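PDB 2QEC: histone acetyltransferase HPA2 and related acetyltransferases from Corynebacterium glutamicum ATCC 13032, which probably transfers an acyl group, most likely acetyl from acetyl-coenzyme A, to a still unidentified acceptor. Local coordinates for residues Ala77-Pro82 with Ile151-Asp156. The protein carries 1 engineered substitution. Residues are numbered along the deposited sequence; the frame is centred on the assembly and turned at random.
Sequences ALWDRP and IARAGD. With EDO (1,2-ethanediol), chain F; EDO (1,2-ethanediol), chain J.
Two torsions bring Arg-153 and Trp-79 together: the arginine leaves its helix with CG anti to the backbone N (chi1 178°) and then bends at chi3, which carries the guanidinium over the indole. In the GNAT fold, the C-terminal end of helix 142-154 packs across a face of the mixed sheet at strand 73-80. The evidence for a cation-pi interaction is positional: CZ of Arg-153 lies 4.9 Å from the centroid of the five-membered ring of Trp-79, 13° off its normal. The two groups are not stacked flat, because their planes stand 75° apart; the guanidinium comes down edge first, with NH2 leading, on the pyrrole part of the indole. The other terminal nitrogen, NH1, forms a salt bridge with Asp-64 of the adjacent strand 61-67, so the cation is held by a carboxylate as well as by the ring. Such a neighbour would probably stabilise the charge beside the buried indole. Farther along the indole, CH2 of Trp-79 approaches the backbone N of Ile-151 at 4.2 Å, an oblique contact, while the ring also touches Leu-128 of the adjacent strand 126-133 and Ile-159 of strand 159-163, the next one across the sheet. Gly-155, with positive phi, takes the chain out of the helix. Just beyond it, the N of Asp-156 donates a nearly straight hydrogen bond to O2 of a 1,2-ethanediol (chain J), short enough that its exact length is doubtful; this diol probably came from the crystallisation liquor. Within the protein contact, the closest approach is from Arg-153 NH2 to Trp-79 CD1, at 3.5 Å.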
ATOM      1  N   ALA A  77     -18.306 -15.148  -0.631  1.00 41.18           N
ATOM      2  CA  ALA A  77     -17.264 -14.135  -0.804  1.00 39.48           C
ATOM      3  C   ALA A  77     -17.162 -13.677  -2.281  1.00 42.14           C
ATOM      4  O   ALA A  77     -17.204 -14.496  -3.231  1.00 43.38           O
ATOM      5  CB  ALA A  77     -15.942 -14.639  -0.281  1.00 41.38           C
ATOM      6  N   LEU A  78     -16.975 -12.362  -2.467  1.00 41.79           N
ATOM      7  CA  LEU A  78     -16.859 -11.740  -3.798  1.00 37.34           C
ATOM      8  C   LEU A  78     -15.482 -11.135  -3.901  1.00 38.32           C
ATOM      9  O   LEU A  78     -15.114 -10.357  -3.049  1.00 35.45           O
ATOM     10  CB  LEU A  78     -17.913 -10.660  -3.990  1.00 38.55           C
ATOM     11  CG  LEU A  78     -19.389 -11.165  -3.812  1.00 39.69           C
ATOM     12  CD1 LEU A  78     -20.346  -9.996  -3.976  1.00 46.28           C
ATOM     13  CD2 LEU A  78     -19.777 -12.152  -4.842  1.00 47.00           C
ATOM     14  N   TRP A  79     -14.756 -11.575  -4.923  1.00 39.50           N
ATOM     15  CA  TRP A  79     -13.379 -11.191  -5.194  1.00 40.05           C
ATOM     16  C   TRP A  79     -13.236 -10.616  -6.613  1.00 39.62           C
ATOM     17  O   TRP A  79     -13.840 -11.131  -7.586  1.00 39.40           O
ATOM     18  CB  TRP A  79     -12.526 -12.441  -5.096  1.00 40.87           C
ATOM     19  CG  TRP A  79     -12.433 -13.131  -3.754  1.00 35.76           C
ATOM     20  CD1 TRP A  79     -13.315 -14.041  -3.221  1.00 38.44           C
ATOM     21  CD2 TRP A  79     -11.346 -13.047  -2.841  1.00 37.30           C
ATOM     22  NE1 TRP A  79     -12.848 -14.495  -2.028  1.00 39.14           N
ATOM     23  CE2 TRP A  79     -11.630 -13.911  -1.775  1.00 38.20           C
ATOM     24  CE3 TRP A  79     -10.145 -12.333  -2.832  1.00 39.43           C
ATOM     25  CZ2 TRP A  79     -10.788 -14.038  -0.684  1.00 40.52           C
ATOM     26  CZ3 TRP A  79      -9.287 -12.477  -1.763  1.00 41.51           C
ATOM     27  CH2 TRP A  79      -9.612 -13.343  -0.705  1.00 38.68           C
ATOM     28  N   ASP A  80     -12.433  -9.561  -6.745  1.00 41.18           N
ATOM     29  CA  ASP A  80     -11.955  -9.071  -8.018  1.00 43.12           C
ATOM     30  C   ASP A  80     -10.523  -9.542  -8.190  1.00 45.66           C
ATOM     31  O   ASP A  80      -9.723  -9.546  -7.252  1.00 41.46           O
ATOM     32  CB  ASP A  80     -11.948  -7.530  -8.095  1.00 44.83           C
ATOM     33  CG  ASP A  80     -13.338  -6.944  -8.086  1.00 53.65           C
ATOM     34  OD1 ASP A  80     -14.036  -7.052  -9.106  1.00 64.74           O
ATOM     35  OD2 ASP A  80     -13.744  -6.371  -7.056  1.00 69.18           O
ATOM     36  N   ARG A  81     -10.212  -9.918  -9.426  1.00 45.67           N
ATOM     37  CA  ARG A  81      -8.929 -10.473  -9.793  1.00 45.25           C
ATOM     38  C   ARG A  81      -7.981  -9.350 -10.145  1.00 41.51           C
ATOM     39  O   ARG A  81      -8.423  -8.231 -10.446  1.00 43.79           O
ATOM     40  CB  ARG A  81      -9.117 -11.443 -10.993  1.00 45.02           C
ATOM     41  CG  ARG A  81     -10.134 -12.537 -10.698  1.00 46.64           C
ATOM     42  CD  ARG A  81     -10.543 -13.340 -11.958  1.00 52.88           C
ATOM     43  NE  ARG A  81      -9.373 -14.027 -12.488  1.00 57.98           N
ATOM     44  CZ  ARG A  81      -8.963 -15.249 -12.137  1.00 61.81           C
ATOM     45  NH1 ARG A  81      -9.638 -15.991 -11.255  1.00 53.06           N
ATOM     46  NH2 ARG A  81      -7.855 -15.733 -12.692  1.00 60.81           N
ATOM     47  N   PRO A  82      -6.678  -9.615 -10.086  1.00 40.91           N
ATOM     48  CA  PRO A  82      -5.781  -8.563 -10.522  1.00 42.70           C
ATOM     49  C   PRO A  82      -5.958  -8.090 -11.983  1.00 49.04           C
ATOM     50  O   PRO A  82      -6.277  -8.883 -12.871  1.00 45.96           O
ATOM     51  CB  PRO A  82      -4.368  -9.162 -10.317  1.00 43.54           C
ATOM     52  CG  PRO A  82      -4.511 -10.279  -9.455  1.00 41.46           C
ATOM     53  CD  PRO A  82      -5.943 -10.808  -9.622  1.00 41.59           C
ATOM     54  N   ILE A 151      -7.382 -16.923  -0.203  1.00 39.79           N
ATOM     55  CA  ILE A 151      -5.919 -16.731  -0.011  1.00 39.06           C
ATOM     56  C   ILE A 151      -5.127 -17.793  -0.736  1.00 41.85           C
ATOM     57  O   ILE A 151      -4.150 -17.478  -1.395  1.00 45.19           O
ATOM     58  CB  ILE A 151      -5.556 -16.667   1.462  1.00 36.53           C
ATOM     59  CG1 ILE A 151      -6.120 -15.376   2.043  1.00 44.38           C
ATOM     60  CG2 ILE A 151      -3.972 -16.656   1.671  1.00 41.58           C
ATOM     61  CD1 ILE A 151      -6.245 -15.354   3.504  1.00 44.56           C
ATOM     62  N   ALA A 152      -5.562 -19.038  -0.692  1.00 42.23           N
ATOM     63  CA  ALA A 152      -4.874 -20.104  -1.439  1.00 43.58           C
ATOM     64  C   ALA A 152      -4.912 -19.862  -2.939  1.00 42.56           C
ATOM     65  O   ALA A 152      -3.941 -20.076  -3.608  1.00 43.97           O
ATOM     66  CB  ALA A 152      -5.448 -21.437  -1.097  1.00 45.20           C
ATOM     67  N   ARG A 153      -6.027 -19.385  -3.469  1.00 38.62           N
ATOM     68  CA  ARG A 153      -6.114 -19.032  -4.906  1.00 38.59           C
ATOM     69  C   ARG A 153      -5.212 -17.871  -5.297  1.00 41.28           C
ATOM     70  O   ARG A 153      -4.614 -17.850  -6.384  1.00 40.79           O
ATOM     71  CB  ARG A 153      -7.561 -18.719  -5.276  1.00 37.43           C
ATOM     72  CG  ARG A 153      -7.758 -18.301  -6.736  1.00 39.80           C
ATOM     73  CD  ARG A 153      -9.238 -18.292  -7.069  1.00 41.85           C
ATOM     74  NE  ARG A 153      -9.820 -17.350  -6.126  1.00 43.30           N
ATOM     75  CZ  ARG A 153     -10.995 -17.464  -5.539  1.00 40.32           C
ATOM     76  NH1 ARG A 153     -11.830 -18.492  -5.825  1.00 37.05           N
ATOM     77  NH2 ARG A 153     -11.338 -16.543  -4.651  1.00 42.14           N
ATOM     78  N   ALA A 154      -5.122 -16.885  -4.427  1.00 43.15           N
ATOM     79  CA  ALA A 154      -4.275 -15.750  -4.676  1.00 41.04           C
ATOM     80  C   ALA A 154      -2.782 -16.100  -4.676  1.00 46.23           C
ATOM     81  O   ALA A 154      -1.975 -15.437  -5.355  1.00 45.77           O
ATOM     82  CB  ALA A 154      -4.565 -14.669  -3.634  1.00 44.51           C
ATOM     83  N   GLY A 155      -2.392 -17.109  -3.898  1.00 45.02           N
ATOM     84  CA  GLY A 155      -0.995 -17.593  -3.869  1.00 47.56           C
ATOM     85  C   GLY A 155       0.027 -16.528  -3.607  1.00 46.59           C
ATOM     86  O   GLY A 155      -0.007 -15.896  -2.572  1.00 48.20           O
ATOM     87  N   ASP A 156       0.924 -16.332  -4.573  1.00 44.32           N
ATOM     88  CA  ASP A 156       1.999 -15.320  -4.541  1.00 45.37           C
ATOM     89  C   ASP A 156       1.579 -13.894  -4.767  1.00 42.96           C
ATOM     90  O   ASP A 156       2.434 -12.986  -4.673  1.00 45.31           O
ATOM     91  CB  ASP A 156       3.040 -15.623  -5.643  1.00 43.52           C
ATOM     92  CG  ASP A 156       4.010 -16.649  -5.228  1.00 56.08           C
ATOM     93  OD1 ASP A 156       3.834 -17.135  -4.075  1.00 50.98           O
ATOM     94  OD2 ASP A 156       4.935 -16.967  -6.035  1.00 57.19           O
TER
HETATM   95  C1  EDO F 208      -1.961 -13.976  -1.402  1.00 57.21           C
HETATM   96  O1  EDO F 208      -1.452 -13.204  -0.320  1.00 65.07           O
HETATM   97  C2  EDO F 208      -2.418 -15.385  -1.028  1.00 54.64           C
HETATM   98  O2  EDO F 208      -1.540 -16.092  -0.160  1.00 62.08           O
HETATM   99  C1  EDO J 212      -0.642 -16.753  -8.122  1.00 52.54           C
HETATM  100  O1  EDO J 212      -1.943 -17.345  -8.107  1.00 60.86           O
HETATM  101  C2  EDO J 212       0.450 -17.781  -7.991  1.00 56.11           C
HETATM  102  O2  EDO J 212       0.844 -18.002  -6.625  1.00 51.33           O